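Local coordinates for protein peptidoglycan glycosyltransferase (Atopobium parvulum, PDB 4OVD) that is a penicillin-binding protein, with a dimerisation domain followed by a transpeptidase domain built round an antiparallel sheet that carries helices on its faces, at residues A244-P255 with S523-T534; R479-V487 with Q540-K551. One frame throughout, in Å; residues are numbered along the deposited sequence.

Contact 1: A244-P255 with S523-T534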
loop_
_atom_site.group_PDB
_atom_site.type_symbol
_atom_site.label_atom_id
_atom_site.label_comp_id
_atom_site.label_asym_id
_atom_site.label_seq_id
_atom_site.Cartn_x
_atom_site.Cartn_y
_atom_site.Cartn_z
ATOM N N ALA A 244 -5.166 0.075 -18.211
ATOM C CA ALA A 244 -4.908 -0.901 -17.174
ATOM C C ALA A 244 -6.172 -1.704 -17.237
ATOM O O ALA A 244 -7.199 -1.220 -16.815
ATOM C CB ALA A 244 -4.764 -0.239 -15.818
ATOM N N LYS A 245 -6.100 -2.897 -17.812
ATOM C CA LYS A 245 -7.299 -3.729 -17.983
ATOM C C LYS A 245 -7.872 -4.272 -16.684
ATOM O O LYS A 245 -9.043 -4.578 -16.596
ATOM C CB LYS A 245 -7.016 -4.848 -18.970
ATOM C CG LYS A 245 -6.730 -4.352 -20.365
ATOM C CD LYS A 245 -7.796 -3.371 -20.841
ATOM C CE LYS A 245 -7.657 -3.128 -22.332
ATOM N NZ LYS A 245 -6.270 -2.733 -22.696
ATOM N N GLN A 246 -7.078 -4.351 -15.631
ATOM C CA GLN A 246 -7.636 -4.784 -14.398
ATOM C C GLN A 246 -7.547 -3.723 -13.347
ATOM O O GLN A 246 -7.271 -4.039 -12.204
ATOM C CB GLN A 246 -6.982 -6.061 -13.945
ATOM C CG GLN A 246 -6.963 -7.075 -15.084
ATOM C CD GLN A 246 -6.809 -8.504 -14.610
ATOM O OE1 GLN A 246 -7.224 -8.836 -13.498
ATOM N NE2 GLN A 246 -6.260 -9.369 -15.470
ATOM N N GLY A 247 -7.715 -2.457 -13.749
ATOM C CA GLY A 247 -7.753 -1.341 -12.776
ATOM C C GLY A 247 -6.438 -0.979 -12.076
ATOM O O GLY A 247 -5.395 -0.971 -12.680
ATOM N N GLY A 248 -6.499 -0.639 -10.802
ATOM C CA GLY A 248 -5.297 -0.272 -10.037
ATOM C C GLY A 248 -5.668 0.288 -8.703
ATOM O O GLY A 248 -6.810 0.184 -8.278
ATOM N N SER A 249 -4.702 0.897 -8.038
ATOM C CA SER A 249 -4.887 1.404 -6.691
ATOM C C SER A 249 -4.050 2.612 -6.480
ATOM O O SER A 249 -3.042 2.774 -7.156
ATOM C CB SER A 249 -4.370 0.402 -5.661
ATOM O OG SER A 249 -5.189 -0.777 -5.688
ATOM N N ILE A 250 -4.412 3.385 -5.470
ATOM C CA ILE A 250 -3.646 4.559 -5.130
ATOM C C ILE A 250 -3.788 4.825 -3.644
ATOM O O ILE A 250 -4.843 4.606 -3.079
ATOM C CB ILE A 250 -4.096 5.736 -6.059
ATOM C CG1 ILE A 250 -3.264 6.973 -5.826
ATOM C CG2 ILE A 250 -5.510 6.102 -5.736
ATOM C CD1 ILE A 250 -3.490 8.006 -6.912
HETATM N N MSE A 251 -2.752 5.293 -2.983
HETATM C CA MSE A 251 -2.838 5.575 -1.550
HETATM C C MSE A 251 -1.864 6.652 -1.154
HETATM O O MSE A 251 -0.763 6.714 -1.700
HETATM C CB MSE A 251 -2.511 4.292 -0.739
HETATM C CG MSE A 251 -2.108 4.624 0.722
HETATM SE SE MSE A 251 -2.078 3.084 1.973
HETATM C CE MSE A 251 -3.827 2.233 1.740
ATOM N N ALA A 252 -2.261 7.526 -0.244
ATOM C CA ALA A 252 -1.374 8.542 0.271
ATOM C C ALA A 252 -1.436 8.312 1.777
ATOM O O ALA A 252 -2.525 8.228 2.295
ATOM C CB ALA A 252 -1.870 9.911 -0.073
HETATM N N MSE A 253 -0.293 8.301 2.458
HETATM C CA MSE A 253 -0.228 7.994 3.863
HETATM C C MSE A 253 0.890 8.732 4.503
HETATM O O MSE A 253 1.751 9.231 3.855
HETATM C CB MSE A 253 0.017 6.473 4.075
HETATM C CG MSE A 253 1.484 5.885 4.212
HETATM SE SE MSE A 253 1.133 4.011 4.707
HETATM C CE MSE A 253 1.185 4.278 6.632
ATOM N N ASN A 254 0.835 8.805 5.818
ATOM C CA ASN A 254 1.826 9.432 6.600
ATOM C C ASN A 254 2.711 8.270 7.047
ATOM O O ASN A 254 2.257 7.380 7.768
ATOM C CB ASN A 254 1.162 10.127 7.788
ATOM C CG ASN A 254 2.136 10.833 8.653
ATOM O OD1 ASN A 254 3.148 10.304 9.003
ATOM N ND2 ASN A 254 1.834 12.043 8.991
ATOM N N PRO A 255 3.985 8.277 6.624
ATOM C CA PRO A 255 4.898 7.225 6.963
ATOM C C PRO A 255 5.344 7.233 8.429
ATOM O O PRO A 255 5.903 6.248 8.885
ATOM C CB PRO A 255 6.088 7.468 6.025
ATOM C CG PRO A 255 6.028 8.897 5.722
ATOM C CD PRO A 255 4.586 9.267 5.721
ATOM N N SER A 523 8.797 13.576 7.042
ATOM C CA SER A 523 8.046 12.433 7.551
ATOM C C SER A 523 6.537 12.622 7.474
ATOM O O SER A 523 5.803 12.211 8.357
ATOM C CB SER A 523 8.462 12.125 9.011
ATOM O OG SER A 523 9.871 11.911 9.115
ATOM N N ASP A 524 6.075 13.247 6.409
ATOM C CA ASP A 524 4.677 13.507 6.306
ATOM C C ASP A 524 3.976 12.852 5.144
ATOM O O ASP A 524 2.761 12.778 5.192
ATOM C CB ASP A 524 4.459 15.032 6.224
ATOM C CG ASP A 524 4.763 15.763 7.557
ATOM O OD1 ASP A 524 4.292 15.290 8.603
ATOM O OD2 ASP A 524 5.417 16.828 7.536
ATOM N N LEU A 525 4.685 12.369 4.124
ATOM C CA LEU A 525 3.954 11.822 2.960
ATOM C C LEU A 525 4.616 10.769 2.069
ATOM O O LEU A 525 5.725 10.972 1.538
ATOM C CB LEU A 525 3.574 13.006 2.058
ATOM C CG LEU A 525 2.810 12.673 0.772
ATOM C CD1 LEU A 525 1.398 12.162 1.039
ATOM C CD2 LEU A 525 2.685 13.942 -0.031
HETATM N N MSE A 526 3.886 9.682 1.817
HETATM C CA MSE A 526 4.333 8.672 0.926
HETATM C C MSE A 526 3.095 8.302 0.134
HETATM O O MSE A 526 1.980 8.233 0.663
HETATM C CB MSE A 526 4.856 7.502 1.759
HETATM C CG MSE A 526 5.680 6.500 0.988
HETATM SE SE MSE A 526 6.298 4.998 2.175
HETATM C CE MSE A 526 4.515 4.300 2.263
ATOM N N VAL A 527 3.280 8.048 -1.142
ATOM C CA VAL A 527 2.199 7.706 -2.018
ATOM C C VAL A 527 2.577 6.501 -2.856
ATOM O O VAL A 527 3.780 6.353 -3.272
ATOM C CB VAL A 527 1.948 8.845 -2.973
ATOM C CG1 VAL A 527 1.108 8.397 -4.127
ATOM C CG2 VAL A 527 1.389 10.055 -2.250
ATOM N N TYR A 528 1.560 5.664 -3.085
ATOM C CA TYR A 528 1.664 4.473 -3.910
ATOM C C TYR A 528 0.670 4.524 -5.032
ATOM O O TYR A 528 -0.476 4.858 -4.827
ATOM C CB TYR A 528 1.365 3.149 -3.106
ATOM C CG TYR A 528 1.269 1.959 -4.049
ATOM C CD1 TYR A 528 0.077 1.584 -4.604
ATOM C CD2 TYR A 528 2.376 1.212 -4.365
ATOM C CE1 TYR A 528 -0.006 0.479 -5.453
ATOM C CE2 TYR A 528 2.315 0.164 -5.220
ATOM C CZ TYR A 528 1.110 -0.211 -5.751
ATOM O OH TYR A 528 1.088 -1.281 -6.642
ATOM N N VAL A 529 1.109 4.171 -6.225
ATOM C CA VAL A 529 0.299 4.119 -7.407
ATOM C C VAL A 529 0.594 2.815 -8.110
ATOM O O VAL A 529 1.758 2.456 -8.354
ATOM C CB VAL A 529 0.619 5.204 -8.439
ATOM C CG1 VAL A 529 -0.286 5.003 -9.649
ATOM C CG2 VAL A 529 0.461 6.618 -7.849
ATOM N N GLY A 530 -0.459 2.076 -8.426
ATOM C CA GLY A 530 -0.349 0.808 -9.131
ATOM C C GLY A 530 -1.381 0.733 -10.246
ATOM O O GLY A 530 -2.493 1.130 -10.045
ATOM N N LEU A 531 -1.015 0.152 -11.376
ATOM C CA LEU A 531 -1.852 -0.006 -12.531
ATOM C C LEU A 531 -1.711 -1.450 -12.904
ATOM O O LEU A 531 -0.602 -1.886 -13.256
ATOM C CB LEU A 531 -1.366 0.861 -13.667
ATOM C CG LEU A 531 -1.581 2.350 -13.325
ATOM C CD1 LEU A 531 -0.849 3.305 -14.278
ATOM C CD2 LEU A 531 -3.068 2.695 -13.250
ATOM N N ASN A 532 -2.850 -2.140 -12.906
ATOM C CA ASN A 532 -2.899 -3.581 -13.124
ATOM C C ASN A 532 -3.351 -3.943 -14.520
ATOM O O ASN A 532 -4.347 -3.413 -15.061
ATOM C CB ASN A 532 -3.789 -4.255 -12.108
ATOM C CG ASN A 532 -3.467 -3.882 -10.673
ATOM O OD1 ASN A 532 -2.373 -3.423 -10.316
ATOM N ND2 ASN A 532 -4.457 -4.051 -9.824
ATOM N N ASP A 533 -2.513 -4.783 -15.112
ATOM C CA ASP A 533 -2.635 -5.295 -16.468
ATOM C C ASP A 533 -2.538 -4.193 -17.508
ATOM O O ASP A 533 -3.444 -3.945 -18.322
ATOM C CB ASP A 533 -3.867 -6.208 -16.640
ATOM C CG ASP A 533 -3.771 -7.104 -17.883
ATOM O OD1 ASP A 533 -2.756 -7.051 -18.627
ATOM O OD2 ASP A 533 -4.714 -7.873 -18.124
ATOM N N THR A 534 -1.381 -3.550 -17.475
ATOM C CA THR A 534 -1.022 -2.523 -18.421
ATOM C C THR A 534 0.274 -2.934 -19.155
ATOM O O THR A 534 1.096 -3.645 -18.645
ATOM C CB THR A 534 -0.879 -1.113 -17.793
ATOM O OG1 THR A 534 -0.547 -0.215 -18.845
ATOM C CG2 THR A 534 0.265 -1.038 -16.787
HETATM O O HOH W 1 -6.280 -6.648 -10.289
HETATM O O HOH W 2 4.415 13.440 10.397
#
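Gly248 to Met253 pair with Met526 to Leu531 as neighbouring antiparallel strands. Their axes come within 4.6 Å and run 176° apart. Ser249, Met251 and Met253 form hydrogen-bonded pairs with Gly530, Tyr528 and Met526. Gly248, Ile250 and Ala252 form the non-hydrogen-bonded pairs with Leu531, Val529 and Val527. At the Gly248 pair the strands lie close, with Gly248 CA 3.1 Å from Gly530 O. Before the strand, Ala244 to Gly247 make a type I turn. Lys245 N bonds to Asp533 O at 2.9 Å and Gln246 N to Asn532 O.

Ala252 CB meets Val527 CG2 at 3.9 Å, on the face that also carries Ile250 and Val529. On the other face Met253 and Met526, both selenomethionine, lie side by side and point the same way. The Met526 chain bends at chi3 (72°), bringing its CE to 3.9 Å from Met253 CG. Pro255 sets its CD against Leu525 N at 3.5 Å. Beyond the strand end, one water accepts from Asn254 ND2 and donates to Ser523 O and Asp524 OD1. Asn254 OD1 is bonded to Arg256 N, and Asn254 ND2 also to Tyr261 OH.

The two are the second and third strands of the five-stranded transpeptidase sheet, with 525-532 at its centre. Strand 260-266 flanks 248-253, and strand 510-518 flanks 525-532. Helices 285-288 and 418-429 cover the face of Met251, Met526 and Tyr528, with Leu286 and Ile422 touching Tyr528.

Contact 2: R479-V487 with Q540-K551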
loop_
_atom_site.group_PDB
_atom_site.type_symbol
_atom_site.label_atom_id
_atom_site.label_comp_id
_atom_site.label_asym_id
_atom_site.label_seq_id
_atom_site.Cartn_x
_atom_site.Cartn_y
_atom_site.Cartn_z
ATOM N N ARG A 479 10.306 10.516 -13.942
ATOM C CA ARG A 479 9.037 11.254 -14.127
ATOM C C ARG A 479 8.230 11.393 -12.845
ATOM O O ARG A 479 7.194 12.067 -12.844
ATOM C CB ARG A 479 8.167 10.584 -15.190
ATOM C CG ARG A 479 8.989 10.581 -16.476
ATOM C CD ARG A 479 8.147 10.284 -17.648
ATOM N NE ARG A 479 7.224 11.372 -17.878
ATOM C CZ ARG A 479 6.279 11.314 -18.813
ATOM N NH1 ARG A 479 6.173 10.237 -19.588
ATOM N NH2 ARG A 479 5.434 12.316 -18.945
ATOM N N ALA A 480 8.632 10.705 -11.788
ATOM C CA ALA A 480 7.941 10.865 -10.503
ATOM C C ALA A 480 8.430 12.128 -9.824
ATOM O O ALA A 480 7.841 12.582 -8.849
ATOM C CB ALA A 480 8.160 9.674 -9.609
ATOM N N GLY A 481 9.507 12.732 -10.314
ATOM C CA GLY A 481 9.994 13.974 -9.702
ATOM C C GLY A 481 8.960 15.089 -9.667
ATOM O O GLY A 481 8.103 15.174 -10.515
ATOM N N ILE A 482 9.022 15.938 -8.648
ATOM C CA ILE A 482 8.068 17.025 -8.506
ATOM C C ILE A 482 8.877 18.281 -8.195
ATOM O O ILE A 482 9.606 18.340 -7.176
ATOM C CB ILE A 482 7.066 16.828 -7.341
ATOM C CG1 ILE A 482 6.314 15.472 -7.445
ATOM C CG2 ILE A 482 6.082 17.994 -7.329
ATOM C CD1 ILE A 482 5.660 15.073 -6.141
ATOM N N TYR A 483 8.742 19.271 -9.073
ATOM C CA TYR A 483 9.449 20.535 -8.950
ATOM C C TYR A 483 9.290 21.130 -7.549
ATOM O O TYR A 483 8.169 21.282 -7.091
ATOM C CB TYR A 483 8.921 21.524 -9.988
ATOM C CG TYR A 483 9.718 22.804 -9.933
ATOM C CD1 TYR A 483 11.075 22.816 -10.279
ATOM C CD2 TYR A 483 9.132 23.988 -9.491
ATOM C CE1 TYR A 483 11.818 23.996 -10.201
ATOM C CE2 TYR A 483 9.857 25.164 -9.421
ATOM C CZ TYR A 483 11.194 25.161 -9.774
ATOM O OH TYR A 483 11.873 26.345 -9.691
ATOM N N GLY A 484 10.409 21.442 -6.885
ATOM C CA GLY A 484 10.427 22.019 -5.521
ATOM C C GLY A 484 10.451 21.023 -4.346
ATOM O O GLY A 484 10.560 21.423 -3.184
ATOM N N TYR A 485 10.383 19.713 -4.620
ATOM C CA TYR A 485 10.373 18.736 -3.539
ATOM C C TYR A 485 11.416 17.676 -3.725
ATOM O O TYR A 485 11.942 17.506 -4.785
ATOM C CB TYR A 485 9.008 18.047 -3.506
ATOM C CG TYR A 485 7.839 18.960 -3.183
ATOM C CD1 TYR A 485 7.179 19.682 -4.169
ATOM C CD2 TYR A 485 7.374 19.058 -1.884
ATOM C CE1 TYR A 485 6.107 20.502 -3.843
ATOM C CE2 TYR A 485 6.323 19.848 -1.558
ATOM C CZ TYR A 485 5.700 20.575 -2.534
ATOM O OH TYR A 485 4.660 21.337 -2.141
ATOM N N THR A 486 11.720 16.937 -2.684
ATOM C CA THR A 486 12.649 15.806 -2.803
ATOM C C THR A 486 11.771 14.593 -2.838
ATOM O O THR A 486 10.844 14.544 -2.099
ATOM C CB THR A 486 13.585 15.679 -1.595
ATOM O OG1 THR A 486 14.459 16.796 -1.559
ATOM C CG2 THR A 486 14.406 14.427 -1.712
ATOM N N VAL A 487 11.994 13.686 -3.769
ATOM C CA VAL A 487 11.204 12.443 -3.896
ATOM C C VAL A 487 12.173 11.283 -3.931
ATOM O O VAL A 487 13.100 11.269 -4.727
ATOM C CB VAL A 487 10.347 12.454 -5.168
ATOM C CG1 VAL A 487 9.605 11.128 -5.413
ATOM C CG2 VAL A 487 9.394 13.606 -5.099
ATOM N N GLN A 540 6.851 5.357 -17.176
ATOM C CA GLN A 540 6.042 6.223 -18.015
ATOM C C GLN A 540 4.608 6.236 -17.561
ATOM O O GLN A 540 3.762 6.937 -18.148
ATOM C CB GLN A 540 6.084 5.755 -19.495
ATOM C CG GLN A 540 7.507 5.707 -20.070
ATOM C CD GLN A 540 8.260 7.011 -19.762
ATOM O OE1 GLN A 540 7.696 8.111 -19.855
ATOM N NE2 GLN A 540 9.522 6.890 -19.346
ATOM N N SER A 541 4.259 5.476 -16.539
ATOM C CA SER A 541 2.868 5.460 -16.168
ATOM C C SER A 541 2.651 5.702 -14.713
ATOM O O SER A 541 2.307 6.784 -14.317
ATOM C CB SER A 541 2.209 4.171 -16.653
ATOM O OG SER A 541 2.805 3.053 -16.074
ATOM N N ALA A 542 2.926 4.720 -13.880
ATOM C CA ALA A 542 2.670 4.911 -12.515
ATOM C C ALA A 542 3.474 6.066 -11.939
ATOM O O ALA A 542 2.995 6.775 -11.035
ATOM C CB ALA A 542 2.999 3.630 -11.793
ATOM N N ALA A 543 4.702 6.237 -12.392
ATOM C CA ALA A 543 5.541 7.329 -11.899
ATOM C C ALA A 543 4.933 8.671 -12.298
ATOM O O ALA A 543 5.007 9.626 -11.547
ATOM C CB ALA A 543 6.949 7.218 -12.452
ATOM N N VAL A 544 4.326 8.739 -13.472
ATOM C CA VAL A 544 3.697 9.988 -13.964
ATOM C C VAL A 544 2.480 10.349 -13.128
ATOM O O VAL A 544 2.297 11.509 -12.724
ATOM C CB VAL A 544 3.312 9.876 -15.449
ATOM C CG1 VAL A 544 2.495 11.074 -15.913
ATOM C CG2 VAL A 544 4.545 9.746 -16.311
ATOM N N VAL A 545 1.668 9.338 -12.807
ATOM C CA VAL A 545 0.512 9.543 -11.982
ATOM C C VAL A 545 0.954 10.007 -10.605
ATOM O O VAL A 545 0.365 10.911 -10.035
ATOM C CB VAL A 545 -0.321 8.235 -11.854
ATOM C CG1 VAL A 545 -1.458 8.415 -10.881
ATOM C CG2 VAL A 545 -0.835 7.780 -13.209
ATOM N N PHE A 546 1.989 9.411 -10.064
ATOM C CA PHE A 546 2.489 9.830 -8.738
ATOM C C PHE A 546 2.865 11.319 -8.701
ATOM O O PHE A 546 2.545 12.031 -7.721
ATOM C CB PHE A 546 3.712 8.999 -8.342
ATOM C CG PHE A 546 4.468 9.532 -7.131
ATOM C CD1 PHE A 546 5.291 10.628 -7.246
ATOM C CD2 PHE A 546 4.393 8.887 -5.886
ATOM C CE1 PHE A 546 6.001 11.102 -6.158
ATOM C CE2 PHE A 546 5.122 9.340 -4.795
ATOM C CZ PHE A 546 5.940 10.442 -4.928
ATOM N N SER A 547 3.586 11.789 -9.716
ATOM C CA SER A 547 4.023 13.183 -9.708
ATOM C C SER A 547 2.869 14.142 -9.552
ATOM O O SER A 547 2.983 15.087 -8.797
ATOM C CB SER A 547 4.897 13.601 -10.922
ATOM O OG SER A 547 4.257 13.349 -12.158
ATOM N N GLN A 548 1.772 13.893 -10.255
ATOM C CA GLN A 548 0.591 14.729 -10.161
ATOM C C GLN A 548 -0.193 14.506 -8.859
ATOM O O GLN A 548 -0.540 15.456 -8.159
ATOM C CB GLN A 548 -0.312 14.526 -11.381
ATOM C CG GLN A 548 -1.668 15.247 -11.283
ATOM C CD GLN A 548 -1.635 16.786 -11.093
ATOM O OE1 GLN A 548 -2.686 17.406 -10.824
ATOM N NE2 GLN A 548 -0.470 17.403 -11.252
ATOM N N PHE A 549 -0.428 13.262 -8.461
ATOM C CA PHE A 549 -1.179 13.088 -7.280
ATOM C C PHE A 549 -0.401 13.434 -5.975
ATOM O O PHE A 549 -0.939 14.006 -5.018
ATOM C CB PHE A 549 -1.766 11.673 -7.228
ATOM C CG PHE A 549 -2.503 11.421 -5.991
ATOM C CD1 PHE A 549 -3.759 11.956 -5.811
ATOM C CD2 PHE A 549 -1.944 10.652 -4.984
ATOM C CE1 PHE A 549 -4.452 11.758 -4.636
ATOM C CE2 PHE A 549 -2.613 10.463 -3.807
ATOM C CZ PHE A 549 -3.878 11.007 -3.634
ATOM N N ALA A 550 0.853 13.097 -5.921
ATOM C CA ALA A 550 1.616 13.377 -4.700
ATOM C C ALA A 550 1.772 14.893 -4.485
ATOM O O ALA A 550 1.782 15.351 -3.349
ATOM C CB ALA A 550 2.954 12.694 -4.730
ATOM N N LYS A 551 1.825 15.629 -5.587
ATOM C CA LYS A 551 1.914 17.103 -5.607
ATOM C C LYS A 551 0.648 17.627 -4.972
ATOM O O LYS A 551 0.708 18.382 -3.985
ATOM C CB LYS A 551 2.059 17.558 -7.070
ATOM C CG LYS A 551 1.883 19.019 -7.383
ATOM C CD LYS A 551 2.864 19.856 -6.620
ATOM C CE LYS A 551 2.756 21.297 -7.113
ATOM N NZ LYS A 551 3.551 22.206 -6.257
#
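Arg479 NH1 donates to Gln540 OE1 at 2.6 Å. The oxygen lies in the guanidinium plane, 5° out of it, and the two side chains cross at about a right angle. Val544 CG2 sits over the centre of one guanidinium face, 3.4 Å from CZ of Arg479. The Arg479 chain bends at chi3 (68°) and runs beside Val544. Ala480 CB then rests on Ala543 CB at 3.9 Å and on Phe546 CD1, while Ala480 O lies at the edge of the Phe546 ring.

Ile482 CD1 touches both Ala550 CB, at 3.9 Å, and Phe546 CE1; Ala550 CB covers one face of the Phe546 ring. Ile482 CG1 packs on Ser547 O, and its CG2 on Lys551 CD. Val487 CG1 reaches Phe546 CE1 at 3.7 Å. The link from helix 458-474 to edge strand 487-495 is thus laid along the C-terminal helix 542-556 of the transpeptidase fold.

Ser547 OG bonds back to Val544 O at 2.7 Å, one turn earlier, which turns the hydroxyl toward its own helix. A type II turn from Ile482 to Tyr485 brings the Tyr485 ring edge to Lys551 NZ. Tyr485 OH bonds to Ile559 O. Beneath the helix, Phe514 of strand 510-518 meets Phe546 edge-to-face.

How the contacts relate
From the N terminus, 244-255 comes first, and its strand 248-253 is followed by strand 260-266. Segment 479-487 comes next and leads into strand 487-495. Strand 510-518 and segment 523-534 follow, and contact 1 closes there over 267 intervening residues. Segment 540-551 comes last, and contact 2 closes over 52. The two loops cross, because the segments alternate. Contact 1 joins strand 248-253 to strand 525-532, far apart in the chain but adjacent in the sheet. Contact 2 ties the approach to the edge strand to the last helix. Helix 542-556, part of contact 2, packs on the strands of contact 1: Val545 CG1 meets Val529 CG1 at 3.8 Å, and Phe549 CD2 meets Ile250 CD1 at 3.6 Å.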